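Local coordinates for protein VAL-1 (Chlorella virus, PDB 3GNE) that probably cleaves alginate by beta-elimination, as a viral alginate lyase of polysaccharide lyase family 14, at residues N71-F85 against L160-M174. Residues are numbered along the deposited sequence; the frame is centred on the assembly and turned at random. Where two conformers were deposited one is given.
Sequences NAITFAWEVFYPKGF and LKYDVWNRIEIGTKM
Leu160 meets Tyr81 through CD1, which lies 3.9 Å from Tyr81 CE2. The hydroxyl of Tyr162 donates to Phe85 O (OH to O 2.7 Å), while Gly84 N of the Pro82-Phe85 type II turn sits over one face of the Tyr162 ring. Asp163 grips the same turn: OD1 accepts from Lys83 N, which arrives from above the carboxylate plane, and Asp163 CA lies over a face of the Phe80 ring. Trp165 takes Phe80 CB over its six-membered ring, 3.6 Å from the centroid, and an edge of the Phe80 ring points at its five-membered ring in a T-shaped pair, planes 56° apart. Asn166 uses both N and ND2 on Val79 O, from opposite faces of the carbonyl plane; ND2 also binds Lys161 O and OD1 accepts from Lys161 N, together fixing the amide's rotation. Here strand 166-173 begins, pairing antiparallel with 72-80 (166° between axes) inside a sheet of the concanavalin-like jelly roll, with strand 231-241 on the other edge of 72-80. On the face turned to strands 112-119 and 212-221, Ile168 lays CB over the Trp77 indole, and Ile170 CG2 touches Trp77 CH2 at 3.8 Å. On the other face Glu169 CG packs on Ala76 CB, its carboxylate salt-bridged to Lys241, and Gly171 CA adjoins Thr74 OG1, which is hydrogen-bonded to Tyr189 OH. A water donates to Ile73 O and Ile170 O and accepts from Thr172 OG1.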
loop_
_atom_site.group_PDB
_atom_site.type_symbol
_atom_site.label_atom_id
_atom_site.label_comp_id
_atom_site.label_asym_id
_atom_site.label_seq_id
_atom_site.Cartn_x
_atom_site.Cartn_y
_atom_site.Cartn_z
ATOM N N ASN A 71 -0.378 -5.006 16.281
ATOM C CA ASN A 71 0.973 -5.550 16.230
ATOM C C ASN A 71 1.285 -6.312 14.951
ATOM O O ASN A 71 2.467 -6.486 14.635
ATOM C CB ASN A 71 1.200 -6.464 17.445
ATOM C CG ASN A 71 1.273 -5.557 18.677
ATOM O OD1 ASN A 71 0.452 -5.536 19.571
ATOM N ND2 ASN A 71 2.282 -4.694 18.684
ATOM N N ALA A 72 0.287 -6.778 14.213
ATOM C CA ALA A 72 0.609 -7.536 12.975
ATOM C C ALA A 72 -0.664 -7.651 12.189
ATOM O O ALA A 72 -1.671 -8.134 12.729
ATOM C CB ALA A 72 1.162 -8.920 13.341
ATOM N N ILE A 73 -0.640 -7.227 10.918
ATOM C CA ILE A 73 -1.837 -7.327 10.120
ATOM C C ILE A 73 -1.462 -7.397 8.648
ATOM O O ILE A 73 -0.381 -6.889 8.272
ATOM C CB ILE A 73 -2.728 -6.088 10.404
ATOM C CG1 ILE A 73 -4.200 -6.347 10.098
ATOM C CG2 ILE A 73 -2.234 -4.845 9.667
ATOM C CD1 ILE A 73 -4.837 -7.394 10.977
ATOM N N THR A 74 -2.365 -7.948 7.861
ATOM C CA THR A 74 -2.193 -7.998 6.406
ATOM C C THR A 74 -3.395 -7.328 5.752
ATOM O O THR A 74 -4.529 -7.453 6.217
ATOM C CB THR A 74 -2.044 -9.468 6.005
ATOM O OG1 THR A 74 -0.771 -9.875 6.557
ATOM C CG2 THR A 74 -2.036 -9.625 4.492
ATOM N N PHE A 75 -3.119 -6.589 4.677
ATOM C CA PHE A 75 -4.192 -6.100 3.829
ATOM C C PHE A 75 -3.995 -6.693 2.436
ATOM O O PHE A 75 -2.846 -6.965 1.999
ATOM C CB PHE A 75 -4.184 -4.554 3.758
ATOM C CG PHE A 75 -4.794 -3.996 5.064
ATOM C CD1 PHE A 75 -6.169 -3.880 5.171
ATOM C CD2 PHE A 75 -3.976 -3.625 6.115
ATOM C CE1 PHE A 75 -6.763 -3.439 6.355
ATOM C CE2 PHE A 75 -4.525 -3.145 7.304
ATOM C CZ PHE A 75 -5.898 -3.015 7.358
ATOM N N ALA A 76 -5.110 -6.910 1.773
ATOM C CA ALA A 76 -5.066 -7.601 0.473
ATOM C C ALA A 76 -6.121 -6.995 -0.447
ATOM O O ALA A 76 -7.115 -6.423 0.025
ATOM C CB ALA A 76 -5.330 -9.082 0.677
ATOM N N TRP A 77 -5.890 -7.088 -1.733
ATOM C CA TRP A 77 -6.836 -6.571 -2.732
ATOM C C TRP A 77 -6.506 -7.248 -4.050
ATOM O O TRP A 77 -5.455 -7.916 -4.160
ATOM C CB TRP A 77 -6.774 -5.036 -2.909
ATOM C CG TRP A 77 -5.378 -4.544 -3.177
ATOM C CD1 TRP A 77 -4.784 -4.377 -4.406
ATOM C CD2 TRP A 77 -4.385 -4.172 -2.218
ATOM N NE1 TRP A 77 -3.482 -3.911 -4.259
ATOM C CE2 TRP A 77 -3.218 -3.780 -2.918
ATOM C CE3 TRP A 77 -4.380 -4.127 -0.794
ATOM C CZ2 TRP A 77 -2.046 -3.349 -2.278
ATOM C CZ3 TRP A 77 -3.203 -3.690 -0.173
ATOM C CH2 TRP A 77 -2.074 -3.318 -0.889
ATOM N N GLU A 78 -7.398 -7.088 -5.006
ATOM C CA GLU A 78 -7.142 -7.622 -6.345
ATOM C C GLU A 78 -7.194 -6.503 -7.346
ATOM O O GLU A 78 -7.973 -5.554 -7.180
ATOM C CB GLU A 78 -8.206 -8.683 -6.723
ATOM C CG GLU A 78 -8.115 -9.836 -5.673
ATOM C CD GLU A 78 -9.210 -10.844 -5.907
ATOM O OE1 GLU A 78 -9.732 -10.930 -7.028
ATOM O OE2 GLU A 78 -9.556 -11.622 -5.008
ATOM N N VAL A 79 -6.364 -6.584 -8.392
ATOM C CA VAL A 79 -6.382 -5.518 -9.426
ATOM C C VAL A 79 -6.321 -6.103 -10.823
ATOM O O VAL A 79 -5.614 -7.049 -11.105
ATOM C CB VAL A 79 -5.195 -4.580 -9.164
ATOM C CG1 VAL A 79 -3.871 -5.357 -9.269
ATOM C CG2 VAL A 79 -5.236 -3.398 -10.133
ATOM N N PHE A 80 -7.141 -5.531 -11.691
ATOM C CA PHE A 80 -7.260 -5.913 -13.092
ATOM C C PHE A 80 -6.755 -4.744 -13.959
ATOM O O PHE A 80 -7.310 -3.636 -13.879
ATOM C CB PHE A 80 -8.716 -6.210 -13.371
ATOM C CG PHE A 80 -9.045 -6.820 -14.728
ATOM C CD1 PHE A 80 -9.428 -8.166 -14.782
ATOM C CD2 PHE A 80 -9.018 -6.129 -15.920
ATOM C CE1 PHE A 80 -9.793 -8.726 -15.985
ATOM C CE2 PHE A 80 -9.378 -6.682 -17.137
ATOM C CZ PHE A 80 -9.774 -8.000 -17.189
ATOM N N TYR A 81 -5.728 -5.042 -14.733
ATOM C CA TYR A 81 -5.132 -4.114 -15.711
ATOM C C TYR A 81 -5.552 -4.565 -17.109
ATOM O O TYR A 81 -4.992 -5.591 -17.554
ATOM C CB TYR A 81 -3.614 -4.151 -15.588
ATOM C CG TYR A 81 -3.152 -3.497 -14.279
ATOM C CD1 TYR A 81 -3.237 -2.089 -14.204
ATOM C CD2 TYR A 81 -2.639 -4.218 -13.207
ATOM C CE1 TYR A 81 -2.801 -1.470 -13.017
ATOM C CE2 TYR A 81 -2.230 -3.579 -12.034
ATOM C CZ TYR A 81 -2.320 -2.203 -11.977
ATOM O OH TYR A 81 -1.930 -1.525 -10.822
ATOM N N PRO A 82 -6.450 -3.868 -17.770
ATOM C CA PRO A 82 -6.793 -4.279 -19.125
ATOM C C PRO A 82 -5.566 -4.263 -20.018
ATOM O O PRO A 82 -4.691 -3.412 -19.854
ATOM C CB PRO A 82 -7.785 -3.200 -19.574
ATOM C CG PRO A 82 -8.409 -2.707 -18.282
ATOM C CD PRO A 82 -7.219 -2.707 -17.313
ATOM N N LYS A 83 -5.524 -5.165 -20.996
ATOM C CA LYS A 83 -4.480 -5.175 -21.995
ATOM C C LYS A 83 -4.155 -3.789 -22.535
ATOM O O LYS A 83 -5.130 -3.078 -22.858
ATOM C CB LYS A 83 -4.929 -6.125 -23.127
ATOM C CG LYS A 83 -3.813 -6.471 -24.126
ATOM C CD LYS A 83 -4.370 -7.145 -25.352
ATOM C CE LYS A 83 -3.335 -7.628 -26.359
ATOM N NZ LYS A 83 -4.029 -8.563 -27.345
ATOM N N GLY A 84 -2.863 -3.416 -22.609
ATOM C CA GLY A 84 -2.543 -2.084 -23.151
ATOM C C GLY A 84 -2.299 -1.074 -22.046
ATOM O O GLY A 84 -1.776 -0.009 -22.347
ATOM N N PHE A 85 -2.625 -1.422 -20.775
ATOM C CA PHE A 85 -2.320 -0.458 -19.726
ATOM C C PHE A 85 -0.839 -0.180 -19.719
ATOM O O PHE A 85 -0.020 -1.116 -19.839
ATOM C CB PHE A 85 -2.805 -1.094 -18.381
ATOM C CG PHE A 85 -2.703 -0.137 -17.208
ATOM C CD1 PHE A 85 -3.832 0.587 -16.839
ATOM C CD2 PHE A 85 -1.528 0.014 -16.470
ATOM C CE1 PHE A 85 -3.767 1.472 -15.747
ATOM C CE2 PHE A 85 -1.446 0.886 -15.390
ATOM C CZ PHE A 85 -2.583 1.587 -15.030
ATOM N N LEU A 160 2.445 -8.498 -12.393
ATOM C CA LEU A 160 1.075 -8.037 -12.677
ATOM C C LEU A 160 0.768 -8.305 -14.144
ATOM O O LEU A 160 1.282 -7.623 -15.046
ATOM C CB LEU A 160 0.933 -6.561 -12.336
ATOM C CG LEU A 160 1.244 -6.213 -10.879
ATOM C CD1 LEU A 160 1.288 -4.685 -10.742
ATOM C CD2 LEU A 160 0.178 -6.811 -9.946
ATOM N N LYS A 161 -0.055 -9.321 -14.373
ATOM C CA LYS A 161 -0.399 -9.698 -15.719
ATOM C C LYS A 161 -1.589 -8.924 -16.213
ATOM O O LYS A 161 -2.385 -8.409 -15.421
ATOM C CB LYS A 161 -0.708 -11.200 -15.746
ATOM C CG LYS A 161 0.393 -12.103 -15.193
ATOM C CD LYS A 161 1.779 -11.848 -15.781
ATOM C CE LYS A 161 2.730 -12.885 -15.157
ATOM N NZ LYS A 161 4.135 -12.676 -15.602
ATOM N N TYR A 162 -1.747 -8.829 -17.538
ATOM C CA TYR A 162 -2.935 -8.176 -18.114
ATOM C C TYR A 162 -4.169 -9.069 -18.126
ATOM O O TYR A 162 -4.091 -10.301 -18.263
ATOM C CB TYR A 162 -2.632 -7.755 -19.573
ATOM C CG TYR A 162 -1.649 -6.634 -19.744
ATOM C CD1 TYR A 162 -1.861 -5.408 -19.187
ATOM C CD2 TYR A 162 -0.455 -6.798 -20.483
ATOM C CE1 TYR A 162 -0.957 -4.374 -19.334
ATOM C CE2 TYR A 162 0.461 -5.774 -20.652
ATOM C CZ TYR A 162 0.188 -4.558 -20.057
ATOM O OH TYR A 162 1.083 -3.528 -20.231
ATOM N N ASP A 163 -5.343 -8.438 -18.049
ATOM C CA ASP A 163 -6.621 -9.107 -18.267
ATOM C C ASP A 163 -6.877 -10.206 -17.246
ATOM O O ASP A 163 -7.522 -11.229 -17.574
ATOM C CB ASP A 163 -6.614 -9.649 -19.722
ATOM C CG ASP A 163 -6.855 -8.573 -20.758
ATOM O OD1 ASP A 163 -7.202 -7.427 -20.413
ATOM O OD2 ASP A 163 -6.728 -8.884 -21.981
ATOM N N VAL A 164 -6.381 -10.086 -16.032
ATOM C CA VAL A 164 -6.583 -11.045 -14.952
ATOM C C VAL A 164 -6.744 -10.326 -13.615
ATOM O O VAL A 164 -6.210 -9.233 -13.424
ATOM C CB VAL A 164 -5.388 -11.966 -14.713
ATOM C CG1 VAL A 164 -4.973 -12.644 -15.976
ATOM C CG2 VAL A 164 -4.142 -11.253 -14.209
ATOM N N TRP A 165 -7.432 -10.965 -12.689
ATOM C CA TRP A 165 -7.465 -10.406 -11.352
ATOM C C TRP A 165 -6.199 -10.767 -10.624
ATOM O O TRP A 165 -6.022 -11.900 -10.135
ATOM C CB TRP A 165 -8.725 -10.898 -10.633
ATOM C CG TRP A 165 -9.933 -10.241 -11.236
ATOM C CD1 TRP A 165 -10.839 -10.773 -12.093
ATOM C CD2 TRP A 165 -10.340 -8.894 -11.005
ATOM N NE1 TRP A 165 -11.808 -9.860 -12.431
ATOM C CE2 TRP A 165 -11.514 -8.677 -11.761
ATOM C CE3 TRP A 165 -9.818 -7.869 -10.234
ATOM C CZ2 TRP A 165 -12.167 -7.466 -11.748
ATOM C CZ3 TRP A 165 -10.466 -6.649 -10.232
ATOM C CH2 TRP A 165 -11.630 -6.442 -10.986
ATOM N N ASN A 166 -5.277 -9.847 -10.531
ATOM C CA ASN A 166 -4.027 -10.130 -9.800
ATOM C C ASN A 166 -4.314 -10.010 -8.305
ATOM O O ASN A 166 -4.955 -9.007 -7.931
ATOM C CB ASN A 166 -2.947 -9.111 -10.148
ATOM C CG ASN A 166 -2.532 -9.208 -11.619
ATOM O OD1 ASN A 166 -1.753 -10.101 -11.964
ATOM N ND2 ASN A 166 -2.972 -8.273 -12.453
ATOM N N ARG A 167 -3.858 -10.932 -7.514
ATOM C CA ARG A 167 -4.066 -10.941 -6.080
ATOM C C ARG A 167 -2.830 -10.411 -5.370
ATOM O O ARG A 167 -1.754 -10.973 -5.528
ATOM C CB ARG A 167 -4.387 -12.374 -5.596
ATOM C CG ARG A 167 -5.625 -12.914 -6.298
ATOM C CD ARG A 167 -5.919 -14.329 -5.830
ATOM N NE ARG A 167 -4.810 -15.243 -5.937
ATOM C CZ ARG A 167 -4.115 -15.836 -6.887
ATOM N NH1 ARG A 167 -3.120 -16.648 -6.555
ATOM N NH2 ARG A 167 -4.403 -15.610 -8.178
ATOM N N ILE A 168 -3.038 -9.339 -4.585
ATOM C CA ILE A 168 -1.944 -8.698 -3.896
ATOM C C ILE A 168 -2.165 -8.768 -2.387
ATOM O O ILE A 168 -3.281 -8.546 -1.929
ATOM C CB ILE A 168 -1.896 -7.193 -4.297
ATOM C CG1 ILE A 168 -1.937 -7.013 -5.828
ATOM C CG2 ILE A 168 -0.685 -6.528 -3.650
ATOM C CD1 ILE A 168 -0.761 -7.577 -6.558
ATOM N N GLU A 169 -1.111 -8.982 -1.594
ATOM C CA GLU A 169 -1.259 -8.839 -0.155
ATOM C C GLU A 169 -0.008 -8.125 0.362
ATOM O O GLU A 169 1.089 -8.310 -0.197
ATOM C CB GLU A 169 -1.369 -10.213 0.586
ATOM C CG GLU A 169 -2.420 -11.146 -0.047
ATOM C CD GLU A 169 -2.727 -12.310 0.903
ATOM O OE1 GLU A 169 -2.501 -12.215 2.128
ATOM O OE2 GLU A 169 -3.263 -13.283 0.382
ATOM N N ILE A 170 -0.184 -7.414 1.462
ATOM C CA ILE A 170 0.972 -6.837 2.109
ATOM C C ILE A 170 0.811 -7.048 3.620
ATOM O O ILE A 170 -0.197 -6.580 4.190
ATOM C CB ILE A 170 1.218 -5.344 1.773
ATOM C CG1 ILE A 170 2.493 -4.811 2.419
ATOM C CG2 ILE A 170 0.021 -4.444 2.044
ATOM C CD1 ILE A 170 3.051 -3.548 1.777
ATOM N N GLY A 171 1.801 -7.700 4.214
ATOM C CA GLY A 171 1.804 -7.955 5.650
ATOM C C GLY A 171 2.798 -7.055 6.359
ATOM O O GLY A 171 3.864 -6.716 5.833
ATOM N N THR A 172 2.403 -6.673 7.569
ATOM C CA THR A 172 3.248 -5.818 8.398
ATOM C C THR A 172 3.278 -6.371 9.803
ATOM O O THR A 172 2.187 -6.569 10.354
ATOM C CB THR A 172 2.697 -4.371 8.454
ATOM O OG1 THR A 172 2.521 -3.886 7.127
ATOM C CG2 THR A 172 3.716 -3.471 9.096
ATOM N N LYS A 173 4.444 -6.619 10.386
ATOM C CA LYS A 173 4.500 -7.127 11.762
ATOM C C LYS A 173 5.457 -6.242 12.548
ATOM O O LYS A 173 6.630 -6.086 12.187
ATOM C CB LYS A 173 5.015 -8.577 11.770
ATOM C CG LYS A 173 5.176 -9.110 13.208
ATOM C CD LYS A 173 5.566 -10.583 13.182
ATOM C CE LYS A 173 5.400 -11.087 14.625
ATOM N NZ LYS A 173 6.486 -10.635 15.520
ATOM N N MET A 174 4.916 -5.638 13.606
ATOM C CA MET A 174 5.747 -4.751 14.410
ATOM C C MET A 174 6.937 -5.499 15.018
ATOM O O MET A 174 6.850 -6.668 15.354
ATOM C CB MET A 174 4.935 -4.112 15.555
ATOM C CG MET A 174 3.946 -3.050 15.086
ATOM S SD MET A 174 4.722 -1.547 14.457
ATOM C CE MET A 174 6.062 -1.304 15.617
HETATM O O HOH W 1 0.021 -4.849 6.354
HETATM O O HOH W 2 -4.868 -7.649 -14.982
#